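Side-chain contacts in MutT related protein (Methanosarcina mazei, PDB 3GRN), which probably hydrolyses a nucleoside diphosphate linked to another group, as members of the Nudix family do, its own substrate being unknown: residues 38-43 against 124-129; 60-65 against 103-108. All blocks are in the same frame, centred on the assembly; numbering follows the deposited sequence. Where two conformers were deposited one is given.

Both contacts belong to one Nudix domain and reach the same mixed sheet, their centres about 15 Å apart. Contact 1 joins strand 38-44 to the C-terminal helix 124-137, while contact 2 joins the C-terminal part of helix 51-63 to residues 103-108, where the chain runs into strand 105-111. Along the chain the segments come in the order 38-43, 60-65, 103-108, 124-129, so contact 2 is nested within the loop that contact 1 closes. The two also meet directly: Gly-42 N probably donates to Glu-62 OE1 at 2.9 Å, and Trp-38 packs on Glu-107. Core packing behind strand 38-44 is thus connected to the carboxylate-rich end of the Nudix helix.

Contact 1: 38-43 against 124-129; sequences WDLPGG and AYFRDF
Phe-126 and Leu-40 carry the apolar part of this buried contact. Leu-40 comes over one face of the phenyl ring: its CG stands 4.2 Å above the plane of the Phe-126 ring, displaced toward the rim, and its CD1 lies 4.0 Å from Phe-126 CE1. With CG of Phe-126 anti to its own carbonyl carbon (chi1 -78°), the ring reaches out from the helix toward strand 38-44. On the opposite face sits the preceding residue, with Tyr-125 CE1 3.5 Å above the Phe-126 ring, so the phenyl group is held between a branched aliphatic chain and another aromatic. A leucine suits the strand side because its branched, wholly apolar chain can meet the ring through CG and CD1 in a place that also borders Leu-14 and Leu-24.

This is the helix-on-sheet layering of the Nudix fold, in which a mixed sheet is sandwiched between helices; here helix 124-137 lies against strands 38-44, 7-16 and 72-79. Tyr-12 meets the Phe-126 ring edge-to-face, and Val-76 touches it from strand 72-79. Cutting Phe-126 back to an alanine is likely to open a gap between helix and sheet, leaving Leu-40 and Tyr-12 without the ring they pack on.

The polar part belongs to Asp-39. Its carboxylate approaches the edge of the phenyl ring, the two planes 47° apart, with OD1 modelled 2.9 Å from Phe-126 CE2; that closeness is doubtful, since Asp-39 was deposited in two conformers. In the conformer described, OD1 also accepts a weak bond from Leu-40 N, bent to 130°. An acid suits this buried place because Arg-27 forms a salt bridge with OD2, and the short chain keeps OD1 close to its own strand.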
loop_
_atom_site.group_PDB
_atom_site.type_symbol
_atom_site.label_atom_id
_atom_site.label_comp_id
_atom_site.label_asym_id
_atom_site.label_seq_id
_atom_site.Cartn_x
_atom_site.Cartn_y
_atom_site.Cartn_z
ATOM N N TRP A 38 -13.808 -6.148 7.346
ATOM C CA TRP A 38 -13.723 -7.012 6.145
ATOM C C TRP A 38 -13.874 -6.207 4.825
ATOM O O TRP A 38 -14.574 -5.202 4.796
ATOM C CB TRP A 38 -14.736 -8.158 6.224
ATOM C CG TRP A 38 -14.391 -9.113 7.307
ATOM C CD1 TRP A 38 -14.825 -9.075 8.610
ATOM C CD2 TRP A 38 -13.492 -10.222 7.216
ATOM N NE1 TRP A 38 -14.264 -10.108 9.326
ATOM C CE2 TRP A 38 -13.441 -10.826 8.497
ATOM C CE3 TRP A 38 -12.726 -10.772 6.177
ATOM C CZ2 TRP A 38 -12.660 -11.954 8.760
ATOM C CZ3 TRP A 38 -11.951 -11.893 6.443
ATOM C CH2 TRP A 38 -11.925 -12.469 7.725
ATOM N N ASP A 39 -13.186 -6.649 3.761
ATOM C CA ASP A 39 -13.068 -5.925 2.500
ATOM C C ASP A 39 -12.872 -6.932 1.349
ATOM O O ASP A 39 -12.572 -8.104 1.591
ATOM C CB ASP A 39 -11.860 -4.973 2.595
ATOM C CG ASP A 39 -11.997 -3.732 1.722
ATOM O OD1 ASP A 39 -12.836 -3.719 0.809
ATOM O OD2 ASP A 39 -11.253 -2.750 1.941
ATOM N N LEU A 40 -13.007 -6.479 0.109
ATOM C CA LEU A 40 -12.616 -7.285 -1.037
ATOM C C LEU A 40 -11.189 -6.892 -1.364
ATOM O O LEU A 40 -10.769 -5.754 -1.035
ATOM C CB LEU A 40 -13.505 -6.998 -2.251
ATOM C CG LEU A 40 -14.961 -7.465 -2.257
ATOM C CD1 LEU A 40 -15.635 -7.012 -3.536
ATOM C CD2 LEU A 40 -15.020 -8.988 -2.183
ATOM N N PRO A 41 -10.450 -7.777 -2.068
ATOM C CA PRO A 41 -9.148 -7.366 -2.609
ATOM C C PRO A 41 -9.331 -6.212 -3.581
ATOM O O PRO A 41 -10.274 -6.225 -4.351
ATOM C CB PRO A 41 -8.680 -8.602 -3.382
ATOM C CG PRO A 41 -9.418 -9.717 -2.792
ATOM C CD PRO A 41 -10.742 -9.189 -2.381
ATOM N N GLY A 42 -8.487 -5.205 -3.474
ATOM C CA GLY A 42 -8.555 -4.052 -4.379
ATOM C C GLY A 42 -8.125 -2.794 -3.683
ATOM O O GLY A 42 -7.590 -2.848 -2.565
ATOM N N GLY A 43 -8.354 -1.649 -4.324
ATOM C CA GLY A 43 -7.976 -0.382 -3.716
ATOM C C GLY A 43 -7.961 0.713 -4.749
ATOM O O GLY A 43 -8.487 0.525 -5.853
ATOM N N ALA A 124 -21.941 -2.269 4.699
ATOM C CA ALA A 124 -23.267 -2.301 4.059
ATOM C C ALA A 124 -23.230 -2.180 2.545
ATOM O O ALA A 124 -23.960 -2.883 1.854
ATOM C CB ALA A 124 -24.184 -1.233 4.665
ATOM N N TYR A 125 -22.326 -1.348 2.036
ATOM C CA TYR A 125 -22.203 -1.162 0.591
ATOM C C TYR A 125 -21.753 -2.430 -0.146
ATOM O O TYR A 125 -22.180 -2.659 -1.282
ATOM C CB TYR A 125 -21.317 0.045 0.241
ATOM C CG TYR A 125 -19.971 0.070 0.917
ATOM C CD1 TYR A 125 -18.896 -0.623 0.385
ATOM C CD2 TYR A 125 -19.773 0.787 2.097
ATOM C CE1 TYR A 125 -17.664 -0.610 1.005
ATOM C CE2 TYR A 125 -18.546 0.823 2.715
ATOM C CZ TYR A 125 -17.488 0.102 2.168
ATOM O OH TYR A 125 -16.239 0.105 2.759
ATOM N N PHE A 126 -20.900 -3.239 0.495
ATOM C CA PHE A 126 -20.497 -4.515 -0.097
ATOM C C PHE A 126 -21.628 -5.544 -0.019
ATOM O O PHE A 126 -21.867 -6.267 -0.981
ATOM C CB PHE A 126 -19.232 -5.070 0.551
ATOM C CG PHE A 126 -17.955 -4.418 0.074
ATOM C CD1 PHE A 126 -17.744 -4.158 -1.276
ATOM C CD2 PHE A 126 -16.936 -4.130 0.981
ATOM C CE1 PHE A 126 -16.552 -3.575 -1.717
ATOM C CE2 PHE A 126 -15.739 -3.550 0.548
ATOM C CZ PHE A 126 -15.554 -3.272 -0.803
ATOM N N ARG A 127 -22.316 -5.590 1.124
ATOM C CA ARG A 127 -23.513 -6.420 1.308
ATOM C C ARG A 127 -24.508 -6.157 0.170
ATOM O O ARG A 127 -24.938 -7.085 -0.502
ATOM C CB ARG A 127 -24.152 -6.118 2.678
ATOM C CG ARG A 127 -25.142 -7.152 3.171
ATOM C CD ARG A 127 -25.724 -6.761 4.538
ATOM N NE ARG A 127 -24.686 -6.630 5.565
ATOM C CZ ARG A 127 -24.435 -5.516 6.252
ATOM N NH1 ARG A 127 -23.470 -5.506 7.159
ATOM N NH2 ARG A 127 -25.154 -4.418 6.050
ATOM N N ASP A 128 -24.845 -4.882 -0.028
ATOM C CA ASP A 128 -25.714 -4.431 -1.116
ATOM C C ASP A 128 -25.195 -4.891 -2.482
ATOM O O ASP A 128 -25.958 -5.389 -3.316
ATOM C CB ASP A 128 -25.818 -2.905 -1.076
ATOM C CG ASP A 128 -26.894 -2.359 -1.990
ATOM O OD1 ASP A 128 -28.084 -2.689 -1.786
ATOM O OD2 ASP A 128 -26.548 -1.573 -2.898
ATOM N N PHE A 129 -23.889 -4.721 -2.710
ATOM C CA PHE A 129 -23.294 -5.139 -3.982
ATOM C C PHE A 129 -23.568 -6.608 -4.254
ATOM O O PHE A 129 -23.969 -6.967 -5.357
ATOM C CB PHE A 129 -21.777 -4.900 -4.054
ATOM C CG PHE A 129 -21.136 -5.571 -5.253
ATOM C CD1 PHE A 129 -21.169 -4.953 -6.498
ATOM C CD2 PHE A 129 -20.568 -6.852 -5.152
ATOM C CE1 PHE A 129 -20.638 -5.573 -7.619
ATOM C CE2 PHE A 129 -20.029 -7.481 -6.258
ATOM C CZ PHE A 129 -20.063 -6.839 -7.500
#

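Contact 2: 60-65 against 103-108; sequences WEETGI and YEHIEY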
loop_
_atom_site.group_PDB
_atom_site.type_symbol
_atom_site.label_atom_id
_atom_site.label_comp_id
_atom_site.label_asym_id
_atom_site.label_seq_id
_atom_site.Cartn_x
_atom_site.Cartn_y
_atom_site.Cartn_z
ATOM N N TRP A 60 -2.385 -8.597 -6.720
ATOM C CA TRP A 60 -1.046 -9.167 -6.487
ATOM C C TRP A 60 -0.430 -8.686 -5.177
ATOM O O TRP A 60 0.016 -9.506 -4.369
ATOM C CB TRP A 60 -0.046 -8.991 -7.621
ATOM C CG TRP A 60 1.118 -9.962 -7.345
ATOM C CD1 TRP A 60 1.112 -11.335 -7.528
ATOM C CD2 TRP A 60 2.372 -9.654 -6.734
ATOM N NE1 TRP A 60 2.308 -11.877 -7.103
ATOM C CE2 TRP A 60 3.096 -10.872 -6.615
ATOM C CE3 TRP A 60 2.970 -8.468 -6.289
ATOM C CZ2 TRP A 60 4.384 -10.929 -6.087
ATOM C CZ3 TRP A 60 4.253 -8.539 -5.753
ATOM C CH2 TRP A 60 4.943 -9.755 -5.662
ATOM N N GLU A 61 -0.474 -7.373 -4.925
ATOM C CA GLU A 61 0.186 -6.823 -3.742
ATOM C C GLU A 61 -0.492 -7.232 -2.451
ATOM O O GLU A 61 0.171 -7.391 -1.440
ATOM C CB GLU A 61 0.290 -5.301 -3.825
ATOM C CG GLU A 61 1.173 -4.851 -4.961
ATOM C CD GLU A 61 1.494 -3.369 -4.914
ATOM O OE1 GLU A 61 0.945 -2.652 -4.032
ATOM O OE2 GLU A 61 2.293 -2.936 -5.778
ATOM N N GLU A 62 -1.814 -7.463 -2.501
ATOM C CA GLU A 62 -2.552 -7.774 -1.279
ATOM C C GLU A 62 -2.615 -9.256 -0.943
ATOM O O GLU A 62 -2.832 -9.627 0.214
ATOM C CB GLU A 62 -3.964 -7.224 -1.372
ATOM C CG GLU A 62 -3.945 -5.693 -1.445
ATOM C CD GLU A 62 -5.295 -5.075 -1.542
ATOM O OE1 GLU A 62 -6.278 -5.801 -1.767
ATOM O OE2 GLU A 62 -5.354 -3.840 -1.398
ATOM N N THR A 63 -2.506 -10.095 -1.977
ATOM C CA THR A 63 -2.790 -11.527 -1.810
ATOM C C THR A 63 -1.754 -12.467 -2.440
ATOM O O THR A 63 -1.794 -13.665 -2.182
ATOM C CB THR A 63 -4.153 -11.935 -2.433
ATOM O OG1 THR A 63 -4.045 -11.930 -3.856
ATOM C CG2 THR A 63 -5.353 -11.032 -1.965
ATOM N N GLY A 64 -0.863 -11.960 -3.288
ATOM C CA GLY A 64 0.103 -12.851 -3.976
ATOM C C GLY A 64 -0.469 -13.499 -5.239
ATOM O O GLY A 64 0.245 -14.220 -5.954
ATOM N N ILE A 65 -1.757 -13.273 -5.506
ATOM C CA ILE A 65 -2.431 -13.862 -6.665
ATOM C C ILE A 65 -2.143 -13.089 -7.938
ATOM O O ILE A 65 -2.313 -11.869 -7.989
ATOM C CB ILE A 65 -3.969 -14.002 -6.429
ATOM C CG1 ILE A 65 -4.222 -14.956 -5.247
ATOM C CG2 ILE A 65 -4.720 -14.500 -7.710
ATOM C CD1 ILE A 65 -5.623 -14.944 -4.708
ATOM N N TYR A 103 0.988 -6.009 4.922
ATOM C CA TYR A 103 0.693 -5.129 6.066
ATOM C C TYR A 103 -0.736 -4.593 6.062
ATOM O O TYR A 103 -1.248 -4.209 7.114
ATOM C CB TYR A 103 1.667 -3.932 6.085
ATOM C CG TYR A 103 1.555 -2.969 4.916
ATOM C CD1 TYR A 103 0.863 -1.744 5.047
ATOM C CD2 TYR A 103 2.200 -3.226 3.705
ATOM C CE1 TYR A 103 0.788 -0.833 3.984
ATOM C CE2 TYR A 103 2.133 -2.316 2.631
ATOM C CZ TYR A 103 1.418 -1.130 2.776
ATOM O OH TYR A 103 1.348 -0.236 1.718
ATOM N N GLU A 104 -1.371 -4.573 4.886
ATOM C CA GLU A 104 -2.711 -3.978 4.744
ATOM C C GLU A 104 -3.814 -4.813 5.388
ATOM O O GLU A 104 -4.885 -4.287 5.713
ATOM C CB GLU A 104 -3.026 -3.696 3.266
ATOM C CG GLU A 104 -2.108 -2.642 2.632
ATOM C CD GLU A 104 -2.633 -2.091 1.310
ATOM O OE1 GLU A 104 -3.056 -2.893 0.441
ATOM O OE2 GLU A 104 -2.608 -0.849 1.136
ATOM N N HIS A 105 -3.577 -6.117 5.555
ATOM C CA HIS A 105 -4.622 -7.016 6.022
ATOM C C HIS A 105 -4.126 -8.024 7.044
ATOM O O HIS A 105 -2.973 -8.454 6.974
ATOM C CB HIS A 105 -5.294 -7.763 4.867
ATOM C CG HIS A 105 -5.961 -6.871 3.869
ATOM N ND1 HIS A 105 -5.350 -6.486 2.694
ATOM C CD2 HIS A 105 -7.184 -6.288 3.868
ATOM C CE1 HIS A 105 -6.167 -5.704 2.011
ATOM N NE2 HIS A 105 -7.287 -5.574 2.696
ATOM N N ILE A 106 -4.990 -8.401 7.985
ATOM C CA ILE A 106 -4.575 -9.305 9.077
ATOM C C ILE A 106 -5.033 -10.751 8.944
ATOM O O ILE A 106 -4.412 -11.665 9.491
ATOM C CB ILE A 106 -4.946 -8.758 10.477
ATOM C CG1 ILE A 106 -6.412 -8.306 10.528
ATOM C CG2 ILE A 106 -3.973 -7.646 10.880
ATOM C CD1 ILE A 106 -6.610 -7.085 11.435
ATOM N N GLU A 107 -6.119 -10.958 8.209
ATOM C CA GLU A 107 -6.604 -12.293 7.907
ATOM C C GLU A 107 -7.419 -12.336 6.625
ATOM O O GLU A 107 -7.787 -11.303 6.077
ATOM C CB GLU A 107 -7.401 -12.910 9.061
ATOM C CG GLU A 107 -8.496 -12.045 9.625
ATOM C CD GLU A 107 -8.900 -12.471 11.033
ATOM O OE1 GLU A 107 -8.673 -13.646 11.401
ATOM O OE2 GLU A 107 -9.437 -11.623 11.771
ATOM N N TYR A 108 -7.684 -13.550 6.171
ATOM C CA TYR A 108 -8.527 -13.752 5.003
ATOM C C TYR A 108 -9.468 -14.899 5.256
ATOM O O TYR A 108 -9.258 -15.694 6.166
ATOM C CB TYR A 108 -7.698 -14.008 3.738
ATOM C CG TYR A 108 -6.985 -15.341 3.730
ATOM C CD1 TYR A 108 -7.617 -16.491 3.238
ATOM C CD2 TYR A 108 -5.695 -15.462 4.250
ATOM C CE1 TYR A 108 -6.975 -17.730 3.238
ATOM C CE2 TYR A 108 -5.038 -16.689 4.254
ATOM C CZ TYR A 108 -5.691 -17.825 3.755
ATOM O OH TYR A 108 -5.068 -19.058 3.746
HETATM O O HOH W 1 -2.882 -7.716 2.074
#
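Glu-62 meets both Glu-104 and His-105 with the far end of its side chain, stretched out beyond CG (chi2 180°) and thus long enough to carry the acid across. Its CD lies 3.7 Å from His-105 CE1, and the carboxylate and ring planes are turned 72° apart. A histidine suits this place, offering a C-H edge to the acid and a nitrogen to a water, which donates to Glu-62 O at 2.7 Å and lies in the ring plane, 2.8 Å from His-105 ND1.

Glu-62 OE2 and Glu-104 OE1, two acceptors of like charge, stand 3.1 Å apart. OE1 of Glu-62 is turned to Gly-42 N, which limits the carboxylate's rotation, and Glu-58 brings a further acid close to OE2.

Thr-63 forms an ST turn, its OG1 accepting from Ile-65 N at 3.1 Å. Gly-64 has a positive phi (84°); a beta carbon there would collide with the carbonyl oxygen of Thr-63.

Glu-58 and Glu-62 belong to the Nudix box (residues 43-64), Glu-104 to the loop before strand 105-111. Such close carboxylates would be expected to repel without a cation; no metal is modelled here, but the cluster is consistent with the divalent-metal site of Nudix relatives.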